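Local coordinates for protein heme peroxidase (Bacteroides thetaiotaomicron, PDB 2GVK) that is a dye-decolorizing peroxidase, one of a family of heme enzymes, and probably uses hydrogen peroxide to oxidise dyes and other substrates, at residues 12-17 against 172-177; 244-249 against 274-279. All coordinates share one frame; numbering follows the deposited sequence.

Contacts 1 and 2 close one after the other along the chain, and their centres lie about 17 Å apart. They meet at Val245: its CG1 packs against Val17 O of contact 1 at 3.8 Å, while its CG2 lies 3.9 Å from Ala173 CB. Strand residues 245-249 thus use Val245 to face contact 1, whereas the flanking Ile244 and Arg246 turn toward helix 270-281 in contact 2. Contact 1 packs the start of the modelled chain on the end of helix 169-173 by apolar side chains. Contact 2 borders a polar site holding an ethanediol, probably part of the heme pocket, although the model contains no heme.

Contact 1: residues 12-17 against 172-177; sequences HIPQDV and FAVIGE
Val17 and Val174 meet through their CG2 methyls, each placed by its first torsion: in Val17 (chi1 -61°) CG2 stands between the backbone N and the carbonyl carbon, whereas in Val174 (chi1 -179°) CG1 is anti to the backbone N, and CG2 lies beside that N, anti to the carbonyl carbon. The two branched side chains cross at about a right angle, with CG2 to CG2 at 3.7 Å. In this dye-decolorizing peroxidase, which has the ferredoxin-like alpha/beta fold of the family, the contact packs the segment preceding strand 24-32 onto the end of helix 169-173. Val174 is the first residue to leave helical geometry, and the chain beyond it runs on as loop.

Pro14 closes over the same Val174 methyl, its ring CB 3.9 Å from Val174 CG2, so that this one carbon touches both Pro14 and Val17. Between them the chain kinks at Asp16, the centre of an inverse gamma turn, with Val17 N bonded to Gln15 O at 2.8 Å. Val17 also leans on strands 186-195 and 296-306 through Ser186 and Val306, and Val174 touches Phe9. On the helical side, Ala173 CB approaches both Val17 CG2 and Val17 O at 3.8 Å.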
# COMPACT_ATOMS: atom_id res chain seq x y z
N HIS A 12 -29.80 -18.76 -0.81
CA HIS A 12 -28.61 -19.46 -0.37
C HIS A 12 -27.36 -18.68 -0.76
O HIS A 12 -27.23 -18.24 -1.90
CB HIS A 12 -28.56 -20.86 -0.98
CG HIS A 12 -29.75 -21.70 -0.67
ND1 HIS A 12 -30.02 -22.16 0.60
CD2 HIS A 12 -30.74 -22.17 -1.46
CE1 HIS A 12 -31.13 -22.88 0.57
NE2 HIS A 12 -31.59 -22.89 -0.66
N ILE A 13 -26.46 -18.52 0.19
CA ILE A 13 -25.20 -17.82 -0.05
C ILE A 13 -24.18 -18.80 -0.66
O ILE A 13 -23.87 -19.82 -0.06
CB ILE A 13 -24.61 -17.27 1.28
CG1 ILE A 13 -25.68 -16.53 2.09
CG2 ILE A 13 -23.40 -16.36 1.00
CD1 ILE A 13 -26.38 -15.43 1.33
N PRO A 14 -23.66 -18.47 -1.86
CA PRO A 14 -22.68 -19.34 -2.47
C PRO A 14 -21.30 -19.18 -1.85
O PRO A 14 -21.01 -18.17 -1.22
CB PRO A 14 -22.64 -18.86 -3.92
CG PRO A 14 -22.95 -17.43 -3.84
CD PRO A 14 -23.96 -17.30 -2.71
N GLN A 15 -20.48 -20.19 -2.01
CA GLN A 15 -19.08 -20.06 -1.70
C GLN A 15 -18.47 -19.08 -2.72
O GLN A 15 -19.14 -18.65 -3.65
CB GLN A 15 -18.39 -21.43 -1.76
CG GLN A 15 -18.79 -22.39 -0.62
CD GLN A 15 -17.93 -23.63 -0.60
OE1 GLN A 15 -16.72 -23.54 -0.55
NE2 GLN A 15 -18.57 -24.80 -0.53
N ASP A 16 -17.17 -18.80 -2.58
CA ASP A 16 -16.49 -17.81 -3.40
C ASP A 16 -16.15 -18.38 -4.77
O ASP A 16 -14.98 -18.54 -5.12
CB ASP A 16 -15.22 -17.33 -2.68
CG ASP A 16 -14.63 -16.07 -3.29
OD1 ASP A 16 -15.40 -15.26 -3.86
OD2 ASP A 16 -13.41 -15.86 -3.16
N VAL A 17 -17.16 -18.61 -5.57
CA VAL A 17 -16.99 -19.25 -6.85
C VAL A 17 -16.90 -18.26 -8.00
O VAL A 17 -16.66 -18.63 -9.14
CB VAL A 17 -18.16 -20.22 -7.11
CG1 VAL A 17 -18.18 -21.31 -6.05
CG2 VAL A 17 -19.47 -19.49 -7.16
N PHE A 172 -23.38 -17.00 -13.83
CA PHE A 172 -22.76 -18.04 -14.64
C PHE A 172 -22.06 -19.11 -13.84
O PHE A 172 -21.81 -20.20 -14.34
CB PHE A 172 -21.76 -17.41 -15.61
CG PHE A 172 -22.39 -16.51 -16.60
CD1 PHE A 172 -23.00 -17.03 -17.74
CD2 PHE A 172 -22.48 -15.15 -16.36
CE1 PHE A 172 -23.62 -16.20 -18.63
CE2 PHE A 172 -23.12 -14.32 -17.24
CZ PHE A 172 -23.66 -14.83 -18.39
N ALA A 173 -21.79 -18.83 -12.57
CA ALA A 173 -21.05 -19.75 -11.73
C ALA A 173 -21.94 -20.52 -10.76
O ALA A 173 -21.51 -21.55 -10.23
CB ALA A 173 -19.97 -18.99 -10.94
N VAL A 174 -23.13 -20.01 -10.50
CA VAL A 174 -23.96 -20.53 -9.41
C VAL A 174 -25.27 -21.18 -9.90
O VAL A 174 -26.00 -20.62 -10.68
CB VAL A 174 -24.30 -19.40 -8.39
CG1 VAL A 174 -25.14 -19.95 -7.23
CG2 VAL A 174 -23.03 -18.75 -7.84
N ILE A 175 -25.52 -22.39 -9.41
CA ILE A 175 -26.78 -23.11 -9.67
C ILE A 175 -27.96 -22.29 -9.19
O ILE A 175 -27.97 -21.77 -8.06
CB ILE A 175 -26.78 -24.47 -8.95
CG1 ILE A 175 -25.65 -25.36 -9.47
CG2 ILE A 175 -28.14 -25.18 -9.11
CD1 ILE A 175 -25.40 -26.61 -8.61
N GLY A 176 -28.98 -22.20 -10.05
CA GLY A 176 -30.21 -21.51 -9.70
C GLY A 176 -31.41 -22.43 -9.52
O GLY A 176 -31.28 -23.62 -9.18
N GLU A 177 -32.58 -21.90 -9.78
CA GLU A 177 -33.80 -22.61 -9.46
C GLU A 177 -34.09 -23.81 -10.40
O GLU A 177 -34.98 -24.61 -10.10
CB GLU A 177 -34.96 -21.64 -9.39
CG GLU A 177 -34.84 -20.67 -8.16
CD GLU A 177 -34.77 -21.43 -6.79
OE1 GLU A 177 -35.82 -21.96 -6.36
OE2 GLU A 177 -33.69 -21.44 -6.16

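Contact 2: residues 244-249 against 274-279; sequences IVRANM and RRMLEN. With EDO (1,2-ethanediol), chain H.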
# COMPACT_ATOMS: atom_id res chain seq x y z
N ILE A 244 -18.58 -19.75 -18.16
CA ILE A 244 -18.15 -20.16 -16.86
C ILE A 244 -17.14 -19.12 -16.31
O ILE A 244 -16.79 -18.17 -17.00
CB ILE A 244 -17.51 -21.56 -16.88
CG1 ILE A 244 -16.12 -21.52 -17.55
CG2 ILE A 244 -18.43 -22.54 -17.60
CD1 ILE A 244 -15.37 -22.86 -17.54
N VAL A 245 -16.75 -19.30 -15.06
CA VAL A 245 -15.77 -18.41 -14.43
C VAL A 245 -14.50 -19.21 -14.24
O VAL A 245 -14.48 -20.18 -13.51
CB VAL A 245 -16.27 -17.90 -13.07
CG1 VAL A 245 -15.17 -17.11 -12.34
CG2 VAL A 245 -17.51 -17.07 -13.27
N ARG A 246 -13.44 -18.79 -14.91
CA ARG A 246 -12.24 -19.61 -15.06
C ARG A 246 -11.04 -18.95 -14.40
O ARG A 246 -10.87 -17.73 -14.49
CB ARG A 246 -11.95 -19.89 -16.53
CG ARG A 246 -13.09 -20.59 -17.26
CD ARG A 246 -12.75 -21.00 -18.69
NE ARG A 246 -13.19 -19.99 -19.66
CZ ARG A 246 -12.69 -19.87 -20.88
NH1 ARG A 246 -11.72 -20.69 -21.29
NH2 ARG A 246 -13.15 -18.93 -21.69
N ALA A 247 -10.17 -19.75 -13.80
CA ALA A 247 -8.73 -19.43 -13.75
C ALA A 247 -7.88 -20.35 -14.62
O ALA A 247 -8.25 -21.49 -14.92
CB ALA A 247 -8.24 -19.43 -12.32
N ASN A 248 -6.73 -19.83 -15.04
CA ASN A 248 -5.63 -20.65 -15.52
C ASN A 248 -4.32 -20.30 -14.81
O ASN A 248 -3.48 -19.58 -15.36
CB ASN A 248 -5.46 -20.48 -17.03
CG ASN A 248 -6.56 -21.16 -17.83
OD1 ASN A 248 -6.44 -22.32 -18.19
ND2 ASN A 248 -7.62 -20.43 -18.11
N MSE A 249 -4.18 -20.80 -13.58
CA MSE A 249 -3.14 -20.35 -12.66
C MSE A 249 -1.82 -21.00 -13.00
O MSE A 249 -1.72 -22.22 -13.11
CB MSE A 249 -3.51 -20.70 -11.22
CG MSE A 249 -4.74 -19.98 -10.71
SE MSE A 249 -4.69 -18.08 -11.12
CE MSE A 249 -3.49 -17.52 -9.77
N ARG A 274 -18.47 -28.87 -20.14
CA ARG A 274 -18.27 -30.07 -20.93
C ARG A 274 -18.33 -29.75 -22.43
O ARG A 274 -17.53 -30.26 -23.19
CB ARG A 274 -19.27 -31.18 -20.58
CG ARG A 274 -18.89 -32.49 -21.28
CD ARG A 274 -19.75 -33.67 -20.93
NE ARG A 274 -19.49 -34.76 -21.88
CZ ARG A 274 -18.46 -35.62 -21.80
NH1 ARG A 274 -17.63 -35.58 -20.77
NH2 ARG A 274 -18.30 -36.54 -22.74
N ARG A 275 -19.21 -28.83 -22.82
CA ARG A 275 -19.28 -28.42 -24.22
C ARG A 275 -17.99 -27.73 -24.67
O ARG A 275 -17.51 -27.94 -25.79
CB ARG A 275 -20.49 -27.52 -24.47
CG ARG A 275 -20.55 -26.93 -25.87
CD ARG A 275 -21.95 -26.87 -26.47
NE ARG A 275 -22.61 -28.17 -26.46
CZ ARG A 275 -23.79 -28.42 -27.03
NH1 ARG A 275 -24.44 -27.44 -27.65
NH2 ARG A 275 -24.32 -29.63 -26.97
N MSE A 276 -17.45 -26.89 -23.79
CA MSE A 276 -16.16 -26.23 -24.01
C MSE A 276 -15.07 -27.29 -24.24
O MSE A 276 -14.29 -27.21 -25.18
CB MSE A 276 -15.82 -25.36 -22.80
CG MSE A 276 -14.51 -24.62 -22.91
SE MSE A 276 -13.96 -23.89 -21.19
CE MSE A 276 -13.26 -25.56 -20.38
N LEU A 277 -15.04 -28.29 -23.36
CA LEU A 277 -14.07 -29.36 -23.47
C LEU A 277 -14.24 -30.15 -24.78
O LEU A 277 -13.26 -30.55 -25.39
CB LEU A 277 -14.16 -30.31 -22.28
CG LEU A 277 -13.73 -29.73 -20.94
CD1 LEU A 277 -14.17 -30.63 -19.81
CD2 LEU A 277 -12.24 -29.53 -20.89
N GLU A 278 -15.49 -30.41 -25.16
CA GLU A 278 -15.75 -31.08 -26.47
C GLU A 278 -15.16 -30.23 -27.61
O GLU A 278 -14.46 -30.76 -28.49
CB GLU A 278 -17.22 -31.29 -26.69
CG GLU A 278 -17.84 -32.37 -25.82
CD GLU A 278 -19.38 -32.45 -25.97
OE1 GLU A 278 -19.94 -31.65 -26.78
OE2 GLU A 278 -20.02 -33.28 -25.28
N ASN A 279 -15.44 -28.93 -27.59
CA ASN A 279 -14.91 -28.03 -28.62
C ASN A 279 -13.38 -28.07 -28.68
O ASN A 279 -12.79 -27.95 -29.75
CB ASN A 279 -15.36 -26.58 -28.36
CG ASN A 279 -16.80 -26.33 -28.78
OD1 ASN A 279 -17.55 -27.25 -29.12
ND2 ASN A 279 -17.20 -25.07 -28.73
C1 EDO H . -9.99 -24.14 -20.74
O1 EDO H . -9.80 -25.52 -20.31
C2 EDO H . -8.74 -23.28 -20.42
O2 EDO H . -9.10 -21.86 -20.31
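Extended backbone from Ile244 through strand 245-249 faces a helical turn, 274-279; the backbones stay well apart, with the nearest CA atoms, those of Ile244 and Met276, at 9.6 Å, and long side chains make the contact. The turn is regular, with Glu278 N bonded to Arg274 O at 2.8 Å. Met276, a selenomethionine, leaves the helix extended, with CG anti to the backbone N, and bends only at its end (chi3 78°). That end is modelled in two positions, and its contacts hold tentatively, for one of them: SE lies 4.0 Å from Ile244 CD1, the two side chains meeting at about a right angle, and 3.9 Å from Arg246 NH1, which it approaches obliquely.

Strand 245-253 is, within this chain, an outermost strand of the large antiparallel sheet that both halves of the ferredoxin-like fold build, and helix 270-281 follows its neighbour, strand 258-267. Beside Met276 the site is polar. An ethanediol, probably from the crystallisation liquor, places O2 at the edge of the Arg246 guanidinium, near its plane, where NH1 donates a weak bond, bent to 125°. Asn248 ND2 gives the same oxygen a straighter one (151°) and also bonds to Asp158 OD2. Arg246 probably corresponds to the family's distal arginine, and with Asp158 in a GXXDG motif this is consistent with a heme pocket. The other hydroxyl, O1, sits 3.5 Å from Met276 CE in that same position.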